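Local atomic coordinates of tyrosinase (Aspergillus oryzae, PDB entry 6JU7), a protein that probably oxidises L-tyrosine and L-dopa to L-dopaquinone with molecular oxygen at a copper site, a step of melanin biosynthesis. Residues 15-20 and 138-143; 69-74 and 94-99; 269-274 and 332-337; 342-347 and 355-360. The protein carries 1 engineered substitution. All blocks are in the same frame, centred on the assembly; numbering follows the deposited sequence.

Contact 1 opens first along the chain, joining the N-terminal loop to helix 135-144 at the surface, its centre about 24 Å from that of the chain; contact 2 lies wholly within the sequence between its two segments, and contacts 3 and 4 follow in series. Contacts 2, 3 and 4 all lie in the common central domain of tyrosinase. Contacts 2 and 3, centres about 20 Å apart, touch through His98 and His332 and both border the bound tyrosine, bringing copper ligands from two parts of the chain to one pocket. Helix 328-340 of contact 3 is followed almost at once by strand 342-343 of contact 4, centres about 14 Å apart, and His336 ND1 meets Met360 O. Contact 1 is remote from the copper site.

Contact 1. Residues 15-20 and 138-143; sequences DPKHPL and WENEAK
Lys143 reaches out from helix 135-144, lies across the ring of His18 and ends on Asp15. Its CB sits over the centre of the His18 ring face, 3.6 Å from the centroid and 12° off the ring normal, a CH-pi contact. Beyond CG the chain is fully extended (chi2 to chi4 all near 180°), which carries CD past His18 CD2 at 3.7 Å and brings CE alongside Asp15 OD1. At the tip, Lys143 NZ forms a salt bridge with Asp15 OD1 at 2.8 Å, meeting the oxygen on its anti side, somewhat out of the carboxylate plane. Lys17 NZ takes the syn lone pair of Asp15 OD1, also at 2.8 Å, so a single carboxylate oxygen is gripped by two ammonium groups. These lie 4.0 Å apart, NZ of Lys17 to NZ of Lys143, a separation that the shared carboxylate probably makes tolerable. A water accepts from both and donates to Asn140 OD1. Asn140 OD1 also accepts from His18 NE2 at 3.1 Å, nearly straight (165°), with the acceptor in the imidazole plane but the donor tilted from the plane of the Asn140 carbonyl, while Gln144 bonds to His18 ND1; the ring is thereby fixed at both nitrogens. Asp15 OD2 accepts from the backbone N of Lys17, an Asx turn within the type I beta turn from Asp15 to His18. The contact thus fastens the loop preceding helix 26-33 to the Asn140 and Lys143 side of helix 135-144, whose Trp138 packs against helices 41-55 and 103-129 and whose Lys143 also touches Tyr119 of helix 103-129.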
# COMPACT_ATOMS: atom_id res chain seq x y z
N ASP B 15 21.73 -31.17 -14.75
CA ASP B 15 22.03 -31.23 -16.17
C ASP B 15 23.51 -30.89 -16.38
O ASP B 15 23.94 -29.83 -15.90
CB ASP B 15 21.11 -30.28 -16.95
CG ASP B 15 21.33 -30.31 -18.44
OD1 ASP B 15 20.44 -29.88 -19.20
OD2 ASP B 15 22.40 -30.77 -18.89
N PRO B 16 24.30 -31.74 -17.01
CA PRO B 16 25.75 -31.50 -17.09
C PRO B 16 26.08 -30.20 -17.82
O PRO B 16 27.19 -29.68 -17.64
CB PRO B 16 26.30 -32.71 -17.85
CG PRO B 16 25.12 -33.36 -18.48
CD PRO B 16 23.93 -33.01 -17.65
N LYS B 17 25.16 -29.68 -18.62
CA LYS B 17 25.47 -28.44 -19.34
C LYS B 17 25.02 -27.24 -18.51
O LYS B 17 25.18 -26.12 -19.00
CB LYS B 17 24.89 -28.38 -20.74
CG LYS B 17 23.39 -28.41 -20.90
CD LYS B 17 22.97 -28.56 -22.36
CE LYS B 17 21.46 -28.51 -22.51
NZ LYS B 17 20.79 -29.74 -22.02
N HIS B 18 24.50 -27.51 -17.32
CA HIS B 18 24.13 -26.47 -16.37
C HIS B 18 24.76 -26.75 -15.01
O HIS B 18 24.07 -27.08 -14.05
CB HIS B 18 22.62 -26.42 -16.22
CG HIS B 18 21.87 -26.00 -17.44
ND1 HIS B 18 21.71 -24.68 -17.78
CD2 HIS B 18 21.21 -26.72 -18.38
CE1 HIS B 18 21.00 -24.60 -18.89
NE2 HIS B 18 20.68 -25.82 -19.28
N PRO B 19 26.08 -26.64 -14.93
CA PRO B 19 26.76 -26.92 -13.66
C PRO B 19 26.46 -25.87 -12.58
O PRO B 19 26.60 -24.67 -12.80
CB PRO B 19 28.24 -26.86 -14.05
CG PRO B 19 28.28 -25.93 -15.23
CD PRO B 19 27.02 -26.24 -15.99
N LEU B 20 26.02 -26.34 -11.42
CA LEU B 20 25.71 -25.58 -10.23
C LEU B 20 25.23 -24.16 -10.48
O LEU B 20 25.88 -23.17 -10.15
CB LEU B 20 26.91 -25.55 -9.28
CG LEU B 20 27.24 -26.91 -8.64
CD1 LEU B 20 28.55 -26.82 -7.87
CD2 LEU B 20 26.12 -27.36 -7.72
N TRP B 138 13.28 -22.19 -23.73
CA TRP B 138 12.62 -21.85 -22.46
C TRP B 138 13.04 -22.85 -21.39
O TRP B 138 13.26 -22.48 -20.23
CB TRP B 138 11.10 -21.81 -22.65
CG TRP B 138 10.62 -20.53 -23.27
CD1 TRP B 138 10.90 -20.05 -24.52
CD2 TRP B 138 9.77 -19.55 -22.66
NE1 TRP B 138 10.27 -18.84 -24.73
CE2 TRP B 138 9.57 -18.52 -23.59
CE3 TRP B 138 9.15 -19.47 -21.40
CZ2 TRP B 138 8.78 -17.41 -23.29
CZ3 TRP B 138 8.36 -18.37 -21.11
CH2 TRP B 138 8.18 -17.35 -22.05
N GLU B 139 13.14 -24.13 -21.76
CA GLU B 139 13.64 -25.15 -20.84
C GLU B 139 15.03 -24.83 -20.33
O GLU B 139 15.33 -24.99 -19.15
CB GLU B 139 13.63 -26.52 -21.53
CG GLU B 139 12.26 -27.05 -21.88
CD GLU B 139 12.26 -28.33 -22.69
OE1 GLU B 139 13.28 -29.05 -22.63
OE2 GLU B 139 11.25 -28.61 -23.38
N ASN B 140 15.92 -24.37 -21.21
CA ASN B 140 17.27 -24.01 -20.79
C ASN B 140 17.27 -22.83 -19.84
O ASN B 140 18.11 -22.76 -18.93
CB ASN B 140 18.12 -23.77 -22.05
CG ASN B 140 18.63 -25.09 -22.59
OD1 ASN B 140 18.99 -25.99 -21.82
ND2 ASN B 140 18.66 -25.20 -23.91
N GLU B 141 16.30 -21.93 -19.96
CA GLU B 141 16.21 -20.85 -18.98
C GLU B 141 15.70 -21.35 -17.64
O GLU B 141 16.18 -20.93 -16.58
CB GLU B 141 15.30 -19.75 -19.53
CG GLU B 141 15.86 -18.97 -20.69
CD GLU B 141 17.05 -18.10 -20.37
OE1 GLU B 141 17.33 -17.85 -19.17
OE2 GLU B 141 17.72 -17.68 -21.33
N ALA B 142 14.69 -22.23 -17.65
CA ALA B 142 14.23 -22.87 -16.42
C ALA B 142 15.39 -23.55 -15.73
O ALA B 142 15.52 -23.48 -14.50
CB ALA B 142 13.10 -23.85 -16.70
N LYS B 143 16.24 -24.25 -16.49
CA LYS B 143 17.34 -24.98 -15.87
C LYS B 143 18.40 -24.05 -15.30
O LYS B 143 19.15 -24.48 -14.41
CB LYS B 143 18.00 -25.93 -16.88
CG LYS B 143 17.06 -27.04 -17.34
CD LYS B 143 17.76 -27.96 -18.33
CE LYS B 143 16.92 -29.19 -18.65
NZ LYS B 143 17.67 -30.06 -19.61
O HOH W 1 18.05 -28.59 -21.89

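Contact 2. Residues 69-74 and 94-99; sequences GIHGAP and GFAVHN. Engineered in segment 94-99: Ala96 (natural residue Cys). With TYR (tyrosine), chain E.
His71 and Ala96 make the close-packed half of this contact: the methyl CB of the engineered Ala96 (Cys in the natural sequence) lies over one face of the His71 imidazole, 3.4 Å from His71 CD2. Backbone approaches back this up, although both direct bonds are weak: Phe95 N to Ile70 O at 3.3 Å and Ala96 N to His71 O at 3.4 Å. A water bridges His71 O and Gly94 N. Gly94 CA comes within 3.6 Å of His71 O, and the backbones are close here, CA of Gly72 and CA of Gly94 4.1 Å apart. Ile70 CG2 adds an apolar touch on Phe95 CD2.

His71 and His98 belong to the type 3 copper centre of the tyrosinase fold, and both have been seen binding copper in this protein; His107 of helix 103-129 completes the group around one copper. Here the looser, solvent-containing side begins. The two imidazoles meet obliquely, planes at 82°, with His98 CE1 3.3 Å from His71 NE2. With CG of His71 set opposite the backbone N (chi1 -171°), the ring extends to a water that contacts NE2 of both histidines and, at 2.7 Å, the phenol OH of the bound tyrosine. This OH stands at the edge of the His71 ring, 3.4 Å from CE1.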
# COMPACT_ATOMS: atom_id res chain seq x y z
N GLY B 69 1.95 -23.69 4.67
CA GLY B 69 1.39 -24.34 5.85
C GLY B 69 2.34 -25.30 6.52
O GLY B 69 2.08 -25.70 7.66
N ILE B 70 3.40 -25.73 5.86
CA ILE B 70 4.39 -26.59 6.50
C ILE B 70 5.02 -25.88 7.69
O ILE B 70 5.27 -26.48 8.72
CB ILE B 70 5.49 -27.01 5.49
CG1 ILE B 70 4.92 -27.92 4.39
CG2 ILE B 70 6.67 -27.67 6.16
CD1 ILE B 70 5.87 -28.13 3.23
N HIS B 71 5.22 -24.57 7.54
CA HIS B 71 5.99 -23.83 8.53
C HIS B 71 5.23 -23.71 9.86
O HIS B 71 5.83 -23.93 10.91
CB HIS B 71 6.32 -22.46 7.97
CG HIS B 71 7.27 -21.60 8.71
ND1 HIS B 71 6.86 -20.54 9.49
CD2 HIS B 71 8.62 -21.60 8.77
CE1 HIS B 71 7.92 -19.93 10.00
NE2 HIS B 71 9.00 -20.56 9.58
N GLY B 72 3.96 -23.34 9.83
CA GLY B 72 3.19 -23.02 11.02
C GLY B 72 1.72 -23.33 10.88
O GLY B 72 1.31 -24.47 10.60
N ALA B 73 0.88 -22.33 11.12
CA ALA B 73 -0.58 -22.51 11.01
C ALA B 73 -0.93 -22.80 9.56
O ALA B 73 -0.27 -22.26 8.65
CB ALA B 73 -1.30 -21.24 11.47
N PRO B 74 -1.99 -23.57 9.30
CA PRO B 74 -2.91 -24.13 10.29
C PRO B 74 -2.50 -25.45 10.93
O PRO B 74 -3.36 -26.17 11.47
CB PRO B 74 -4.18 -24.31 9.44
CG PRO B 74 -3.67 -24.62 8.05
CD PRO B 74 -2.43 -23.79 7.91
N GLY B 94 4.19 -25.74 14.39
CA GLY B 94 4.36 -26.40 13.11
C GLY B 94 5.64 -27.21 13.02
O GLY B 94 6.30 -27.58 13.99
N PHE B 95 6.00 -27.55 11.78
CA PHE B 95 7.18 -28.36 11.52
C PHE B 95 8.45 -27.53 11.59
O PHE B 95 9.54 -28.06 11.76
CB PHE B 95 7.12 -28.99 10.13
CG PHE B 95 6.08 -30.06 9.98
CD1 PHE B 95 6.22 -31.27 10.65
CD2 PHE B 95 4.95 -29.88 9.19
CE1 PHE B 95 5.27 -32.27 10.53
CE2 PHE B 95 4.01 -30.88 9.05
CZ PHE B 95 4.17 -32.09 9.71
N ALA B 96 8.34 -26.21 11.39
CA ALA B 96 9.54 -25.39 11.34
C ALA B 96 10.32 -25.51 12.65
O ALA B 96 9.76 -25.58 13.74
CB ALA B 96 9.18 -23.93 11.13
N VAL B 97 11.64 -25.48 12.52
CA VAL B 97 12.53 -25.40 13.67
C VAL B 97 12.88 -23.94 13.94
O VAL B 97 13.42 -23.28 13.06
CB VAL B 97 13.83 -26.19 13.44
CG1 VAL B 97 14.81 -25.89 14.57
CG2 VAL B 97 13.57 -27.68 13.32
N HIS B 98 12.60 -23.52 15.16
CA HIS B 98 13.11 -22.26 15.70
C HIS B 98 13.68 -22.50 17.10
O HIS B 98 13.26 -23.41 17.81
CB HIS B 98 12.03 -21.19 15.76
CG HIS B 98 11.52 -20.83 14.39
ND1 HIS B 98 10.37 -21.35 13.85
CD2 HIS B 98 12.06 -20.02 13.44
CE1 HIS B 98 10.20 -20.87 12.63
NE2 HIS B 98 11.21 -20.05 12.35
N ASN B 99 14.62 -21.64 17.47
CA ASN B 99 15.29 -21.79 18.76
C ASN B 99 15.94 -23.15 18.95
O ASN B 99 15.91 -23.71 20.05
CB ASN B 99 14.37 -21.46 19.92
CG ASN B 99 15.16 -21.05 21.16
OD1 ASN B 99 16.13 -20.29 21.11
ND2 ASN B 99 14.74 -21.56 22.31
N TYR E . 8.40 -12.34 16.04
CA TYR E . 9.62 -13.11 16.26
C TYR E . 10.42 -12.49 17.40
O TYR E . 11.32 -13.18 17.92
CB TYR E . 10.48 -13.18 15.01
CG TYR E . 10.06 -14.15 13.93
CD1 TYR E . 10.82 -15.29 13.67
CD2 TYR E . 8.93 -13.94 13.15
CE1 TYR E . 10.46 -16.19 12.68
CE2 TYR E . 8.56 -14.82 12.16
CZ TYR E . 9.33 -15.95 11.92
OH TYR E . 8.95 -16.82 10.93
OXT TYR E . 10.14 -11.33 17.75
O HOH W 2 11.03 -18.41 10.16
O HOH W 3 5.85 -23.45 13.68

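Contact 3. Residues 269-274 and 332-337; sequences PWYQNL and HNNVHN. With TYR (tyrosine), chain E.
Three asparagines, Asn333, Asn334 and Asn337, project from one stretch of helix, and the first two clasp the loop 269-274 while the third holds the bound tyrosine. The amide of Asn334 is used at both ends. Its OD1 accepts Tyr271 N at 3.0 Å in the carbonyl plane, on a lone pair, and its ND2 donates to Gln272 OE1 at 3.0 Å (162°), the two amides nearly coplanar at 24°. Ala330 O is a further acceptor for that ND2, so bonds at both ends fix the rotation of the amide. The same ND2 also lies at the edge of the Trp270 indole, which helix 283-292 backs. Tyr271 takes the chi1 position between its backbone N and carbonyl carbon, and this sends the phenol over to the helix, where Asn333 ND2 donates to its OH almost straight (176°).

Helix 328-340 is one of the copper-binding helices of the tyrosinase fold: His332 and His336 have been seen to bind copper in this protein, with His376 from helix 371-389. The ring of the bound tyrosine lies over one face of His336, with its CZ 3.4 Å above the imidazole plane. Asn337 grips the amino acid end of this ligand: OD1 accepts its N at 2.9 Å, and ND2 donates to its OXT at 2.9 Å.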
# COMPACT_ATOMS: atom_id res chain seq x y z
N PRO B 269 15.43 -1.01 14.76
CA PRO B 269 15.01 -1.12 16.16
C PRO B 269 15.13 -2.55 16.68
O PRO B 269 14.15 -3.29 16.77
CB PRO B 269 13.58 -0.60 16.12
CG PRO B 269 13.10 -0.97 14.75
CD PRO B 269 14.29 -0.77 13.84
N TRP B 270 16.36 -2.95 17.01
CA TRP B 270 16.64 -4.26 17.59
C TRP B 270 15.73 -4.57 18.78
O TRP B 270 15.48 -3.70 19.63
CB TRP B 270 18.11 -4.36 18.06
CG TRP B 270 19.05 -4.06 16.91
CD1 TRP B 270 19.74 -2.90 16.74
CD2 TRP B 270 19.39 -4.88 15.79
NE1 TRP B 270 20.50 -2.94 15.60
CE2 TRP B 270 20.30 -4.16 14.99
CE3 TRP B 270 19.03 -6.17 15.37
CZ2 TRP B 270 20.84 -4.68 13.81
CZ3 TRP B 270 19.57 -6.68 14.20
CH2 TRP B 270 20.46 -5.94 13.43
N TYR B 271 15.26 -5.82 18.91
CA TYR B 271 14.42 -6.13 20.08
C TYR B 271 15.29 -6.41 21.30
O TYR B 271 14.77 -6.30 22.43
CB TYR B 271 13.43 -7.26 19.84
CG TYR B 271 14.01 -8.62 19.59
CD1 TYR B 271 14.43 -9.45 20.62
CD2 TYR B 271 14.12 -9.10 18.29
CE1 TYR B 271 14.97 -10.70 20.37
CE2 TYR B 271 14.65 -10.35 18.03
CZ TYR B 271 15.08 -11.15 19.06
OH TYR B 271 15.59 -12.40 18.81
N GLN B 272 16.56 -6.73 21.08
CA GLN B 272 17.47 -7.03 22.18
C GLN B 272 17.88 -5.79 22.96
O GLN B 272 17.97 -4.69 22.42
CB GLN B 272 18.73 -7.73 21.63
CG GLN B 272 18.43 -9.10 21.06
CD GLN B 272 18.14 -9.10 19.57
OE1 GLN B 272 17.68 -8.14 18.95
NE2 GLN B 272 18.38 -10.27 18.99
N ASN B 273 18.14 -6.03 24.24
CA ASN B 273 18.83 -5.08 25.11
C ASN B 273 20.30 -4.98 24.71
O ASN B 273 21.04 -5.97 24.79
CB ASN B 273 18.72 -5.54 26.57
CG ASN B 273 19.16 -4.47 27.55
OD1 ASN B 273 19.55 -3.39 27.12
ND2 ASN B 273 19.08 -4.75 28.85
N LEU B 274 20.70 -3.81 24.26
CA LEU B 274 22.07 -3.56 23.82
C LEU B 274 22.85 -2.78 24.87
O LEU B 274 23.83 -2.10 24.55
CB LEU B 274 22.11 -2.81 22.49
CG LEU B 274 21.33 -3.47 21.34
CD1 LEU B 274 21.70 -2.83 20.00
CD2 LEU B 274 21.59 -4.96 21.31
N HIS B 332 17.77 -12.77 11.89
CA HIS B 332 16.59 -13.19 11.11
C HIS B 332 15.30 -12.80 11.82
O HIS B 332 14.33 -12.38 11.18
CB HIS B 332 16.69 -14.68 10.79
CG HIS B 332 15.46 -15.51 10.93
ND1 HIS B 332 15.00 -15.93 12.17
CD2 HIS B 332 14.62 -16.06 10.03
CE1 HIS B 332 13.92 -16.66 12.00
NE2 HIS B 332 13.66 -16.76 10.71
N ASN B 333 15.27 -12.92 13.14
CA ASN B 333 14.08 -12.59 13.89
C ASN B 333 13.73 -11.11 13.74
O ASN B 333 12.56 -10.77 13.54
CB ASN B 333 14.27 -12.87 15.39
CG ASN B 333 14.29 -14.33 15.76
OD1 ASN B 333 13.94 -15.20 14.94
ND2 ASN B 333 14.67 -14.59 17.01
N ASN B 334 14.77 -10.27 13.90
CA ASN B 334 14.58 -8.83 13.74
C ASN B 334 14.14 -8.49 12.32
O ASN B 334 13.21 -7.69 12.18
CB ASN B 334 15.86 -8.06 14.09
CG ASN B 334 16.06 -7.95 15.59
OD1 ASN B 334 15.40 -7.11 16.20
ND2 ASN B 334 16.92 -8.77 16.17
N VAL B 335 14.77 -9.08 11.31
CA VAL B 335 14.33 -8.73 9.95
C VAL B 335 12.88 -9.12 9.74
O VAL B 335 12.12 -8.38 9.10
CB VAL B 335 15.25 -9.35 8.89
CG1 VAL B 335 14.75 -9.12 7.48
CG2 VAL B 335 16.67 -8.82 9.07
N HIS B 336 12.43 -10.26 10.27
CA HIS B 336 11.03 -10.65 10.17
C HIS B 336 10.12 -9.58 10.76
O HIS B 336 9.12 -9.22 10.14
CB HIS B 336 10.79 -11.97 10.93
CG HIS B 336 10.87 -13.20 10.07
ND1 HIS B 336 9.81 -13.63 9.31
CD2 HIS B 336 11.87 -14.08 9.83
CE1 HIS B 336 10.15 -14.74 8.64
NE2 HIS B 336 11.41 -15.03 8.95
N ASN B 337 10.46 -9.13 11.97
CA ASN B 337 9.62 -8.11 12.62
C ASN B 337 9.61 -6.83 11.79
O ASN B 337 8.56 -6.18 11.63
CB ASN B 337 10.16 -7.83 14.02
CG ASN B 337 9.92 -8.98 14.98
OD1 ASN B 337 9.00 -9.78 14.81
ND2 ASN B 337 10.72 -9.07 16.04
N TYR E . 8.40 -12.34 16.04
CA TYR E . 9.62 -13.11 16.26
C TYR E . 10.42 -12.49 17.40
O TYR E . 11.32 -13.18 17.92
CB TYR E . 10.48 -13.18 15.01
CG TYR E . 10.06 -14.15 13.93
CD1 TYR E . 10.82 -15.29 13.67
CD2 TYR E . 8.93 -13.94 13.15
CE1 TYR E . 10.46 -16.19 12.68
CE2 TYR E . 8.56 -14.82 12.16
CZ TYR E . 9.33 -15.95 11.92
OH TYR E . 8.95 -16.82 10.93
OXT TYR E . 10.14 -11.33 17.75

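Contact 4. Residues 342-347 and 355-360; sequences FMFSRP and WGAGHM
Strands 342-343 and 356-357 pair antiparallel as a two-residue ladder, Met343 with Gly356 as the hydrogen-bonded pair (CA atoms 5.0 Å apart) and Phe342 with Ala357 as the non-hydrogen-bonded one, but both bonds of the Met343 pair are weak. A water accepts from Phe342 N and donates to Gly356 O. Beyond the ladder, residues 344-347 pass along one face and the N-H edge of Trp355. On that face, Arg346 CG rests 3.6 Å from the centroid of the six-membered ring, 11° off its normal, and Pro347 CD 3.8 Å from that of the five-membered ring; both are CH-pi contacts. Arg346 is extended from CG to NE, and its guanidinium is steeply tilted to the indole (65°), with Trp355 CZ3 at its edge, 3.3 Å from Arg346 NE. Asp166 of the second subunit forms a long, weak ion pair with Arg346, and Glu167 of that subunit packs on Arg346 and Trp355. Trp355 NE1 donates to Phe344 O at 3.0 Å, in the ring plane but 60° above the carbonyl plane. Phe344 CB meets Ala357 CB. With its N-H satisfied and one face lined by aliphatic carbon, the indole probably helps hold the segments together, beside geometrically weak strand bonds.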
# COMPACT_ATOMS: atom_id res chain seq x y z
N PHE B 342 5.50 -5.10 13.74
CA PHE B 342 5.55 -5.80 15.02
C PHE B 342 4.77 -5.07 16.11
O PHE B 342 4.90 -5.44 17.28
CB PHE B 342 7.01 -5.97 15.47
CG PHE B 342 7.80 -4.68 15.50
CD1 PHE B 342 8.40 -4.18 14.37
CD2 PHE B 342 7.96 -3.96 16.68
CE1 PHE B 342 9.14 -3.01 14.38
CE2 PHE B 342 8.69 -2.80 16.72
CZ PHE B 342 9.30 -2.32 15.57
N MET B 343 3.98 -4.05 15.76
CA MET B 343 3.22 -3.29 16.73
C MET B 343 1.77 -3.16 16.25
O MET B 343 1.47 -2.36 15.37
CB MET B 343 3.83 -1.90 16.96
CG MET B 343 5.18 -1.89 17.64
SD MET B 343 5.79 -0.22 17.94
CE MET B 343 6.45 0.23 16.36
N PHE B 344 0.91 -3.99 16.81
CA PHE B 344 -0.53 -3.96 16.52
C PHE B 344 -1.17 -2.84 17.31
O PHE B 344 -1.94 -2.01 16.80
CB PHE B 344 -1.12 -5.33 16.87
CG PHE B 344 -2.62 -5.45 16.71
CD1 PHE B 344 -3.19 -5.31 15.45
CD2 PHE B 344 -3.46 -5.66 17.80
CE1 PHE B 344 -4.56 -5.41 15.30
CE2 PHE B 344 -4.82 -5.78 17.65
CZ PHE B 344 -5.37 -5.63 16.39
N SER B 345 -0.94 -2.81 18.63
CA SER B 345 -1.51 -1.72 19.44
C SER B 345 -0.75 -0.41 19.26
O SER B 345 0.44 -0.40 18.90
CB SER B 345 -1.59 -2.15 20.91
OG SER B 345 -0.28 -2.31 21.44
N ARG B 346 -1.45 0.71 19.43
CA ARG B 346 -0.87 2.02 19.18
C ARG B 346 0.25 2.28 20.18
O ARG B 346 0.01 2.18 21.37
CB ARG B 346 -1.92 3.15 19.26
CG ARG B 346 -1.48 4.43 18.58
CD ARG B 346 -2.55 5.51 18.44
NE ARG B 346 -2.25 6.52 17.42
CZ ARG B 346 -2.14 7.83 17.54
NH1 ARG B 346 -1.85 8.61 16.49
NH2 ARG B 346 -2.33 8.42 18.71
N PRO B 347 1.47 2.52 19.72
CA PRO B 347 2.58 2.81 20.65
C PRO B 347 2.63 4.28 21.02
O PRO B 347 1.72 5.06 20.72
CB PRO B 347 3.79 2.44 19.79
CG PRO B 347 3.36 2.87 18.42
CD PRO B 347 1.90 2.46 18.31
N TRP B 355 4.21 2.16 13.48
CA TRP B 355 3.02 1.44 13.92
C TRP B 355 2.45 0.53 12.83
O TRP B 355 2.33 0.93 11.67
CB TRP B 355 1.96 2.45 14.37
CG TRP B 355 0.71 1.90 14.97
CD1 TRP B 355 0.46 0.68 15.53
CD2 TRP B 355 -0.51 2.65 15.06
NE1 TRP B 355 -0.85 0.63 15.96
CE2 TRP B 355 -1.45 1.83 15.68
CE3 TRP B 355 -0.87 3.95 14.67
CZ2 TRP B 355 -2.77 2.24 15.93
CZ3 TRP B 355 -2.17 4.36 14.92
CH2 TRP B 355 -3.10 3.50 15.54
N GLY B 356 2.13 -0.70 13.23
CA GLY B 356 1.35 -1.59 12.39
C GLY B 356 1.90 -3.01 12.40
O GLY B 356 3.12 -3.19 12.53
N ALA B 357 1.04 -4.01 12.27
CA ALA B 357 1.45 -5.41 12.34
C ALA B 357 1.10 -6.15 11.06
O ALA B 357 0.19 -5.77 10.31
CB ALA B 357 0.79 -6.11 13.52
N GLY B 358 1.80 -7.25 10.83
CA GLY B 358 1.57 -8.01 9.59
C GLY B 358 2.21 -9.37 9.65
O GLY B 358 2.93 -9.71 10.62
N HIS B 359 1.94 -10.18 8.62
CA HIS B 359 2.24 -11.60 8.68
C HIS B 359 3.69 -11.94 9.00
O HIS B 359 3.95 -12.90 9.76
CB HIS B 359 1.84 -12.22 7.33
CG HIS B 359 0.34 -12.23 7.22
ND1 HIS B 359 -0.40 -11.09 7.08
CD2 HIS B 359 -0.54 -13.27 7.23
CE1 HIS B 359 -1.68 -11.42 7.01
NE2 HIS B 359 -1.79 -12.74 7.10
N MET B 360 4.66 -11.25 8.38
CA MET B 360 6.06 -11.66 8.53
C MET B 360 6.57 -11.59 9.96
O MET B 360 7.59 -12.21 10.26
CB MET B 360 6.94 -10.84 7.58
CG MET B 360 7.03 -11.45 6.18
SD MET B 360 8.14 -12.88 6.11
CE MET B 360 9.72 -11.99 6.15
O HOH W 4 5.41 -2.25 13.75